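Major pepsin inhibitor 3 (Ascaris suum, PDB 1F32) inhibits the aspartic protease pepsin and is a secreted, disulfide-bonded member of the protease inhibitor I33 family. Local coordinates at residues Glu103-Phe114 and Ser138-Cys146; Val37-Cys48 and Cys59-Gly67. One frame throughout, in Å; residues are numbered along the deposited sequence.

Contact 1 of 2, residues Glu103-Phe114 and Ser138-Cys146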
loop_
_atom_site.group_PDB
_atom_site.type_symbol
_atom_site.label_atom_id
_atom_site.label_comp_id
_atom_site.label_asym_id
_atom_site.label_seq_id
_atom_site.Cartn_x
_atom_site.Cartn_y
_atom_site.Cartn_z
ATOM N N GLU A 103 -11.371 13.925 2.481
ATOM C CA GLU A 103 -12.355 12.879 2.685
ATOM C C GLU A 103 -11.843 11.821 3.646
ATOM O O GLU A 103 -12.630 11.250 4.404
ATOM C CB GLU A 103 -12.735 12.210 1.370
ATOM C CG GLU A 103 -13.619 13.046 0.485
ATOM C CD GLU A 103 -14.440 12.179 -0.430
ATOM O OE1 GLU A 103 -15.487 11.659 0.020
ATOM O OE2 GLU A 103 -14.024 12.005 -1.588
ATOM N N VAL A 104 -10.535 11.562 3.604
ATOM C CA VAL A 104 -9.932 10.576 4.492
ATOM C C VAL A 104 -10.085 11.040 5.935
ATOM O O VAL A 104 -10.484 10.270 6.795
ATOM C CB VAL A 104 -8.425 10.376 4.192
ATOM C CG1 VAL A 104 -7.792 9.510 5.273
ATOM C CG2 VAL A 104 -8.253 9.717 2.827
ATOM N N GLN A 105 -9.772 12.304 6.206
ATOM C CA GLN A 105 -9.897 12.797 7.573
ATOM C C GLN A 105 -11.361 12.853 8.029
ATOM O O GLN A 105 -11.659 12.582 9.192
ATOM C CB GLN A 105 -9.218 14.167 7.690
ATOM C CG GLN A 105 -8.152 14.260 8.798
ATOM C CD GLN A 105 -7.484 12.929 9.148
ATOM O OE1 GLN A 105 -6.805 12.311 8.330
ATOM N NE2 GLN A 105 -7.676 12.495 10.382
ATOM N N THR A 106 -12.275 13.187 7.121
ATOM C CA THR A 106 -13.691 13.229 7.477
ATOM C C THR A 106 -14.115 11.818 7.843
ATOM O O THR A 106 -14.841 11.609 8.800
ATOM C CB THR A 106 -14.578 13.719 6.314
ATOM O OG1 THR A 106 -14.328 15.104 6.074
ATOM C CG2 THR A 106 -16.078 13.533 6.652
ATOM N N PHE A 107 -13.650 10.833 7.078
ATOM C CA PHE A 107 -14.020 9.459 7.375
ATOM C C PHE A 107 -13.446 9.013 8.711
ATOM O O PHE A 107 -14.141 8.406 9.511
ATOM C CB PHE A 107 -13.555 8.506 6.265
ATOM C CG PHE A 107 -13.965 7.074 6.493
ATOM C CD1 PHE A 107 -13.204 6.232 7.308
ATOM C CD2 PHE A 107 -15.136 6.577 5.922
ATOM C CE1 PHE A 107 -13.597 4.918 7.553
ATOM C CE2 PHE A 107 -15.547 5.254 6.162
ATOM C CZ PHE A 107 -14.780 4.428 6.974
ATOM N N ARG A 108 -12.178 9.317 8.968
ATOM C CA ARG A 108 -11.571 8.912 10.232
ATOM C C ARG A 108 -12.317 9.557 11.400
ATOM O O ARG A 108 -12.544 8.930 12.440
ATOM C CB ARG A 108 -10.097 9.326 10.267
ATOM C CG ARG A 108 -9.259 8.635 9.190
ATOM C CD ARG A 108 -7.844 9.180 9.133
ATOM N NE ARG A 108 -6.992 8.670 10.203
ATOM C CZ ARG A 108 -5.769 9.131 10.456
ATOM N NH1 ARG A 108 -5.266 10.113 9.719
ATOM N NH2 ARG A 108 -5.047 8.605 11.430
ATOM N N GLU A 109 -12.690 10.817 11.221
ATOM C CA GLU A 109 -13.416 11.537 12.251
ATOM C C GLU A 109 -14.805 10.928 12.440
ATOM O O GLU A 109 -15.309 10.884 13.560
ATOM C CB GLU A 109 -13.498 13.014 11.878
ATOM C CG GLU A 109 -12.119 13.682 11.852
ATOM C CD GLU A 109 -12.123 15.031 11.159
ATOM O OE1 GLU A 109 -13.172 15.404 10.605
ATOM O OE2 GLU A 109 -11.068 15.714 11.158
ATOM N N LYS A 110 -15.422 10.451 11.354
ATOM C CA LYS A 110 -16.754 9.840 11.467
ATOM C C LYS A 110 -16.661 8.454 12.090
ATOM O O LYS A 110 -17.541 8.038 12.847
ATOM C CB LYS A 110 -17.448 9.758 10.108
ATOM C CG LYS A 110 -18.043 11.080 9.673
ATOM C CD LYS A 110 -18.952 10.938 8.490
ATOM C CE LYS A 110 -19.641 12.259 8.197
ATOM N NZ LYS A 110 -20.550 12.158 7.030
ATOM N N ILE A 111 -15.594 7.734 11.769
ATOM C CA ILE A 111 -15.390 6.418 12.356
ATOM C C ILE A 111 -15.215 6.624 13.858
ATOM O O ILE A 111 -15.747 5.866 14.666
ATOM C CB ILE A 111 -14.140 5.728 11.762
ATOM C CG1 ILE A 111 -14.551 4.914 10.538
ATOM C CG2 ILE A 111 -13.455 4.859 12.809
ATOM C CD1 ILE A 111 -15.479 3.740 10.852
ATOM N N ALA A 112 -14.479 7.660 14.239
ATOM C CA ALA A 112 -14.296 7.938 15.658
ATOM C C ALA A 112 -15.668 8.223 16.288
ATOM O O ALA A 112 -16.015 7.669 17.340
ATOM C CB ALA A 112 -13.369 9.131 15.845
ATOM N N ALA A 113 -16.449 9.080 15.637
ATOM C CA ALA A 113 -17.776 9.422 16.132
ATOM C C ALA A 113 -18.619 8.152 16.297
ATOM O O ALA A 113 -19.259 7.958 17.334
ATOM C CB ALA A 113 -18.463 10.396 15.163
ATOM N N PHE A 114 -18.599 7.295 15.272
ATOM C CA PHE A 114 -19.354 6.035 15.252
ATOM C C PHE A 114 -18.966 5.114 16.402
ATOM O O PHE A 114 -19.803 4.388 16.938
ATOM C CB PHE A 114 -19.123 5.305 13.921
ATOM C CG PHE A 114 -19.889 4.006 13.781
ATOM C CD1 PHE A 114 -21.283 3.998 13.764
ATOM C CD2 PHE A 114 -19.214 2.797 13.628
ATOM C CE1 PHE A 114 -21.996 2.799 13.592
ATOM C CE2 PHE A 114 -19.913 1.596 13.456
ATOM C CZ PHE A 114 -21.308 1.599 13.438
ATOM N N SER A 138 -25.173 4.547 12.881
ATOM C CA SER A 138 -25.149 4.949 11.475
ATOM C C SER A 138 -23.701 5.139 11.017
ATOM O O SER A 138 -23.208 6.264 10.942
ATOM C CB SER A 138 -25.922 6.250 11.311
ATOM O OG SER A 138 -25.439 7.230 12.218
ATOM N N PRO A 139 -23.009 4.036 10.682
ATOM C CA PRO A 139 -21.617 4.123 10.243
ATOM C C PRO A 139 -21.424 5.015 9.034
ATOM O O PRO A 139 -22.311 5.148 8.188
ATOM C CB PRO A 139 -21.259 2.671 9.949
ATOM C CG PRO A 139 -22.565 2.114 9.457
ATOM C CD PRO A 139 -23.519 2.667 10.488
ATOM N N PRO A 140 -20.251 5.640 8.936
ATOM C CA PRO A 140 -19.975 6.512 7.803
ATOM C C PRO A 140 -19.881 5.709 6.523
ATOM O O PRO A 140 -19.539 4.512 6.534
ATOM C CB PRO A 140 -18.629 7.135 8.166
ATOM C CG PRO A 140 -17.967 6.050 8.945
ATOM C CD PRO A 140 -19.086 5.559 9.834
ATOM N N PRO A 141 -20.208 6.343 5.396
ATOM C CA PRO A 141 -20.113 5.626 4.126
ATOM C C PRO A 141 -18.634 5.766 3.758
ATOM O O PRO A 141 -17.942 6.631 4.288
ATOM C CB PRO A 141 -20.991 6.457 3.209
ATOM C CG PRO A 141 -20.725 7.837 3.694
ATOM C CD PRO A 141 -20.774 7.687 5.195
ATOM N N PRO A 142 -18.128 4.926 2.856
ATOM C CA PRO A 142 -16.714 5.061 2.495
ATOM C C PRO A 142 -16.468 6.375 1.741
ATOM O O PRO A 142 -17.405 6.992 1.210
ATOM C CB PRO A 142 -16.450 3.816 1.645
ATOM C CG PRO A 142 -17.797 3.485 1.090
ATOM C CD PRO A 142 -18.736 3.744 2.223
ATOM N N PRO A 143 -15.211 6.847 1.723
ATOM C CA PRO A 143 -14.905 8.093 1.018
ATOM C C PRO A 143 -15.469 7.994 -0.393
ATOM O O PRO A 143 -15.462 6.914 -0.991
ATOM C CB PRO A 143 -13.376 8.142 1.038
ATOM C CG PRO A 143 -13.043 7.477 2.342
ATOM C CD PRO A 143 -14.016 6.291 2.385
ATOM N N SER A 144 -15.955 9.108 -0.924
ATOM C CA SER A 144 -16.538 9.088 -2.260
ATOM C C SER A 144 -15.552 8.633 -3.328
ATOM O O SER A 144 -15.954 8.070 -4.344
ATOM C CB SER A 144 -17.102 10.466 -2.622
ATOM O OG SER A 144 -16.078 11.442 -2.680
ATOM N N PHE A 145 -14.259 8.848 -3.096
ATOM C CA PHE A 145 -13.278 8.438 -4.086
ATOM C C PHE A 145 -13.151 6.923 -4.237
ATOM O O PHE A 145 -12.488 6.440 -5.154
ATOM C CB PHE A 145 -11.908 9.084 -3.813
ATOM C CG PHE A 145 -11.320 8.777 -2.455
ATOM C CD1 PHE A 145 -11.017 7.474 -2.079
ATOM C CD2 PHE A 145 -11.008 9.813 -1.580
ATOM C CE1 PHE A 145 -10.410 7.202 -0.854
ATOM C CE2 PHE A 145 -10.400 9.557 -0.356
ATOM C CZ PHE A 145 -10.099 8.248 0.009
ATOM N N CYS A 146 -13.795 6.170 -3.352
ATOM C CA CYS A 146 -13.755 4.718 -3.441
ATOM C C CYS A 146 -14.653 4.227 -4.581
ATOM O O CYS A 146 -14.609 3.059 -4.942
ATOM C CB CYS A 146 -14.226 4.090 -2.134
ATOM S SG CYS A 146 -12.981 3.755 -0.837
#

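Contact 2 of 2, residues Val37-Cys48 and Cys59-Gly67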
loop_
_atom_site.group_PDB
_atom_site.type_symbol
_atom_site.label_atom_id
_atom_site.label_comp_id
_atom_site.label_asym_id
_atom_site.label_seq_id
_atom_site.Cartn_x
_atom_site.Cartn_y
_atom_site.Cartn_z
ATOM N N VAL A 37 17.483 -5.294 -11.253
ATOM C CA VAL A 37 17.513 -5.045 -9.818
ATOM C C VAL A 37 16.229 -5.640 -9.232
ATOM O O VAL A 37 16.242 -6.246 -8.159
ATOM C CB VAL A 37 17.555 -3.525 -9.515
ATOM C CG1 VAL A 37 17.486 -3.283 -8.014
ATOM C CG2 VAL A 37 18.851 -2.924 -10.066
ATOM N N GLY A 38 15.125 -5.489 -9.954
ATOM C CA GLY A 38 13.863 -6.025 -9.469
ATOM C C GLY A 38 13.919 -7.539 -9.355
ATOM O O GLY A 38 13.387 -8.145 -8.415
ATOM N N LYS A 39 14.567 -8.154 -10.333
ATOM C CA LYS A 39 14.706 -9.595 -10.359
ATOM C C LYS A 39 15.533 -10.096 -9.197
ATOM O O LYS A 39 15.150 -11.067 -8.547
ATOM C CB LYS A 39 15.337 -10.038 -11.674
ATOM C CG LYS A 39 14.438 -9.817 -12.864
ATOM C CD LYS A 39 15.043 -10.433 -14.103
ATOM C CE LYS A 39 14.273 -9.996 -15.334
ATOM N NZ LYS A 39 12.817 -10.260 -15.179
ATOM N N GLU A 40 16.654 -9.428 -8.932
ATOM C CA GLU A 40 17.535 -9.808 -7.833
ATOM C C GLU A 40 16.804 -9.634 -6.507
ATOM O O GLU A 40 16.889 -10.487 -5.624
ATOM C CB GLU A 40 18.797 -8.942 -7.823
ATOM C CG GLU A 40 19.565 -8.944 -9.130
ATOM C CD GLU A 40 20.872 -8.184 -9.033
ATOM O OE1 GLU A 40 20.864 -7.021 -8.566
ATOM O OE2 GLU A 40 21.909 -8.748 -9.431
ATOM N N PHE A 41 16.097 -8.518 -6.362
ATOM C CA PHE A 41 15.352 -8.262 -5.130
ATOM C C PHE A 41 14.288 -9.321 -4.909
ATOM O O PHE A 41 14.156 -9.874 -3.817
ATOM C CB PHE A 41 14.677 -6.895 -5.186
ATOM C CG PHE A 41 13.734 -6.646 -4.052
ATOM C CD1 PHE A 41 14.133 -6.866 -2.732
ATOM C CD2 PHE A 41 12.449 -6.161 -4.293
ATOM C CE1 PHE A 41 13.270 -6.610 -1.669
ATOM C CE2 PHE A 41 11.579 -5.901 -3.227
ATOM C CZ PHE A 41 11.996 -6.127 -1.915
ATOM N N ALA A 42 13.516 -9.599 -5.949
ATOM C CA ALA A 42 12.456 -10.589 -5.830
ATOM C C ALA A 42 13.023 -11.934 -5.364
ATOM O O ALA A 42 12.416 -12.626 -4.551
ATOM C CB ALA A 42 11.743 -10.740 -7.150
ATOM N N ALA A 43 14.189 -12.289 -5.879
ATOM C CA ALA A 43 14.840 -13.544 -5.521
ATOM C C ALA A 43 15.209 -13.523 -4.050
ATOM O O ALA A 43 15.028 -14.510 -3.326
ATOM C CB ALA A 43 16.089 -13.735 -6.362
ATOM N N ARG A 44 15.739 -12.384 -3.624
ATOM C CA ARG A 44 16.149 -12.166 -2.249
ATOM C C ARG A 44 14.945 -12.297 -1.311
ATOM O O ARG A 44 15.044 -12.911 -0.248
ATOM C CB ARG A 44 16.783 -10.769 -2.148
ATOM C CG ARG A 44 17.503 -10.462 -0.856
ATOM C CD ARG A 44 18.545 -9.346 -1.059
ATOM N NE ARG A 44 17.943 -8.046 -1.380
ATOM C CZ ARG A 44 18.131 -7.383 -2.518
ATOM N NH1 ARG A 44 18.907 -7.882 -3.477
ATOM N NH2 ARG A 44 17.544 -6.205 -2.701
ATOM N N VAL A 45 13.808 -11.724 -1.708
ATOM C CA VAL A 45 12.591 -11.782 -0.894
ATOM C C VAL A 45 12.105 -13.218 -0.745
ATOM O O VAL A 45 11.721 -13.648 0.353
ATOM C CB VAL A 45 11.451 -10.935 -1.522
ATOM C CG1 VAL A 45 10.158 -11.119 -0.731
ATOM C CG2 VAL A 45 11.836 -9.472 -1.506
ATOM N N GLU A 46 12.117 -13.964 -1.847
ATOM C CA GLU A 46 11.659 -15.353 -1.813
ATOM C C GLU A 46 12.595 -16.183 -0.938
ATOM O O GLU A 46 12.149 -17.009 -0.155
ATOM C CB GLU A 46 11.618 -15.943 -3.225
ATOM C CG GLU A 46 10.542 -17.035 -3.458
ATOM C CD GLU A 46 11.093 -18.467 -3.608
ATOM O OE1 GLU A 46 11.311 -19.152 -2.578
ATOM O OE2 GLU A 46 11.303 -18.916 -4.766
ATOM N N ASP A 47 13.896 -15.950 -1.073
ATOM C CA ASP A 47 14.871 -16.686 -0.285
ATOM C C ASP A 47 14.697 -16.357 1.189
ATOM O O ASP A 47 14.616 -17.259 2.036
ATOM C CB ASP A 47 16.296 -16.329 -0.712
ATOM C CG ASP A 47 17.341 -17.098 0.078
ATOM O OD1 ASP A 47 17.500 -18.307 -0.171
ATOM O OD2 ASP A 47 17.984 -16.506 0.962
ATOM N N CYS A 48 14.639 -15.063 1.498
ATOM C CA CYS A 48 14.479 -14.618 2.873
ATOM C C CYS A 48 13.224 -15.177 3.518
ATOM O O CYS A 48 13.268 -15.736 4.608
ATOM C CB CYS A 48 14.422 -13.089 2.950
ATOM S SG CYS A 48 16.024 -12.304 2.620
ATOM N N CYS A 59 17.557 -8.692 5.732
ATOM C CA CYS A 59 17.613 -9.839 4.825
ATOM C C CYS A 59 17.060 -9.441 3.452
ATOM O O CYS A 59 17.692 -9.693 2.427
ATOM C CB CYS A 59 16.779 -11.021 5.338
ATOM S SG CYS A 59 17.033 -12.546 4.366
ATOM N N THR A 60 15.884 -8.826 3.436
ATOM C CA THR A 60 15.263 -8.456 2.167
ATOM C C THR A 60 15.926 -7.277 1.451
ATOM O O THR A 60 15.959 -7.242 0.220
ATOM C CB THR A 60 13.737 -8.155 2.331
ATOM O OG1 THR A 60 13.552 -7.058 3.230
ATOM C CG2 THR A 60 12.999 -9.384 2.873
ATOM N N LYS A 61 16.460 -6.325 2.219
ATOM C CA LYS A 61 17.103 -5.147 1.636
ATOM C C LYS A 61 16.239 -4.486 0.556
ATOM O O LYS A 61 16.621 -4.432 -0.615
ATOM C CB LYS A 61 18.462 -5.531 1.047
ATOM C CG LYS A 61 19.458 -6.012 2.100
ATOM C CD LYS A 61 20.713 -6.549 1.460
ATOM C CE LYS A 61 21.650 -7.139 2.502
ATOM N NZ LYS A 61 22.783 -7.832 1.842
ATOM N N PRO A 62 15.058 -3.969 0.940
ATOM C CA PRO A 62 14.148 -3.315 -0.005
ATOM C C PRO A 62 14.728 -2.091 -0.698
ATOM O O PRO A 62 15.203 -1.159 -0.041
ATOM C CB PRO A 62 12.932 -2.958 0.859
ATOM C CG PRO A 62 13.507 -2.896 2.269
ATOM C CD PRO A 62 14.455 -4.055 2.283
ATOM N N PRO A 63 14.707 -2.083 -2.040
ATOM C CA PRO A 63 15.235 -0.948 -2.801
ATOM C C PRO A 63 14.318 0.265 -2.650
ATOM O O PRO A 63 13.166 0.156 -2.200
ATOM C CB PRO A 63 15.274 -1.474 -4.243
ATOM C CG PRO A 63 15.384 -2.996 -4.057
ATOM C CD PRO A 63 14.385 -3.207 -2.937
ATOM N N PRO A 64 14.805 1.445 -3.044
ATOM C CA PRO A 64 13.936 2.613 -2.890
ATOM C C PRO A 64 12.611 2.559 -3.642
ATOM O O PRO A 64 11.684 3.299 -3.307
ATOM C CB PRO A 64 14.824 3.788 -3.319
ATOM C CG PRO A 64 16.074 3.173 -3.879
ATOM C CD PRO A 64 16.208 1.826 -3.292
ATOM N N PHE A 65 12.504 1.680 -4.635
ATOM C CA PHE A 65 11.268 1.613 -5.397
ATOM C C PHE A 65 10.132 0.935 -4.659
ATOM O O PHE A 65 9.016 0.833 -5.178
ATOM C CB PHE A 65 11.484 0.984 -6.783
ATOM C CG PHE A 65 12.185 -0.356 -6.775
ATOM C CD1 PHE A 65 11.606 -1.476 -6.172
ATOM C CD2 PHE A 65 13.401 -0.511 -7.456
ATOM C CE1 PHE A 65 12.236 -2.742 -6.258
ATOM C CE2 PHE A 65 14.023 -1.753 -7.546
ATOM C CZ PHE A 65 13.442 -2.873 -6.951
ATOM N N CYS A 66 10.417 0.452 -3.453
ATOM C CA CYS A 66 9.380 -0.127 -2.609
ATOM C C CYS A 66 8.636 1.023 -1.943
ATOM O O CYS A 66 7.672 0.811 -1.197
ATOM C CB CYS A 66 9.991 -1.018 -1.539
ATOM S SG CYS A 66 10.542 -2.589 -2.234
ATOM N N GLY A 67 9.104 2.246 -2.198
ATOM C CA GLY A 67 8.455 3.417 -1.630
ATOM C C GLY A 67 8.876 3.761 -0.211
ATOM O O GLY A 67 9.626 3.022 0.420
#

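Contact 1 of 2, residues Glu103-Phe114 and Ser138-Cys146
F107 reaches from helix 98-116 against the proline run P139-P143. CB lies 4.1 Å from CG of P143. With CG anti to the backbone N (chi1 -178°), the ring reaches the prolines, its CD2 3.7 Å from CD of P143. The same edge meets a carbonyl: P141 O sits near the ring plane, 3.2 Å from F107 CD2. Farther out, CE2 touches CG of P140 at 3.8 Å, an off-centre CH-pi contact in which the side chains cross at about a right angle, and the tip, CZ, lies 4.1 Å from the same CG of P140. All five prolines keep extended backbone angles, consistent with a polyproline-II-like segment laid along the helix. F76 of strand 72-76 meets the F107 ring edge-to-face, placing it between sheet and proline run. Toward the end of the helix, CB of P139 stands over one face of the F114 ring, 15° off its normal. At the other end, E103 OE1 accepts a hydrogen bond from S144 N (2.8 Å, 159°), met on the syn side but tilted out of the carboxylate plane; F145 turns its ring edge to CG2 of V104.

Contact 2 of 2, residues Val37-Cys48 and Cys59-Gly67
The F41 ring lies flat beneath P63, whose CD stands 3.5 Å from the ring centroid and 6° off its normal, a CH-pi contact almost over the centre. V45 CG2, from the same helix, lies against the opposite face, offset toward the rim, so the ring is held between proline and valine. Its rim is used as well: T60 O lies near the ring plane, 3.3 Å from F41 CE1, while SG of C66 approaches obliquely, 3.6 Å from F41 CE2, in a sulfur-aromatic contact. F65 slides past F41 in the opposite direction, and the edge of its own ring faces both F41 CD2 and V37 CG1. The C48-C59 disulfide ties helix 35-52 to the short helix 57-60, after which K61 leaves helical geometry with positive phi and the chain runs on through P62-P64. This turn presents two successive carbonyls to R44; CG anti to the backbone N (chi1 -169°) and a bend at chi3 bring its guanidinium to them. NE donates to T60 O at 2.7 Å with an angle of 161°; the oxygen is close to the guanidinium plane, although the donor stands above the plane of the carbonyl. NH2 donates to K61 O at 2.9 Å, the oxygen tilted from the guanidinium plane and the donor from the carbonyl plane. The guanidinium is gripped at two nitrogens, which should fix its rotation, and CA of F41 lies over one of its faces. C66 also forms a disulfide with C13, and F41 and F65 both touch V15 on strand 13-16, joining this corner to the three-stranded sheet.

In the fold
Contacts 1 and 2 lie on opposite sides of the chain's centre, their centres about 35 Å apart, with no element in common. Each pairs a long helix with a later proline-rich segment that contains near its end a short 3-10 turn and a half-cystine: C146, bonded to C79, in contact 1 and C66, bonded to C13, in contact 2. Both are partly buried, F107 and F41 within, but contact 1 has more exposed residues. Their backing differs, the five-stranded sheet for contact 1 and the three-stranded one for contact 2. So does their polar chemistry: a carboxylate accepts a backbone N-H in the first, whereas a guanidinium donates to carbonyls in the second.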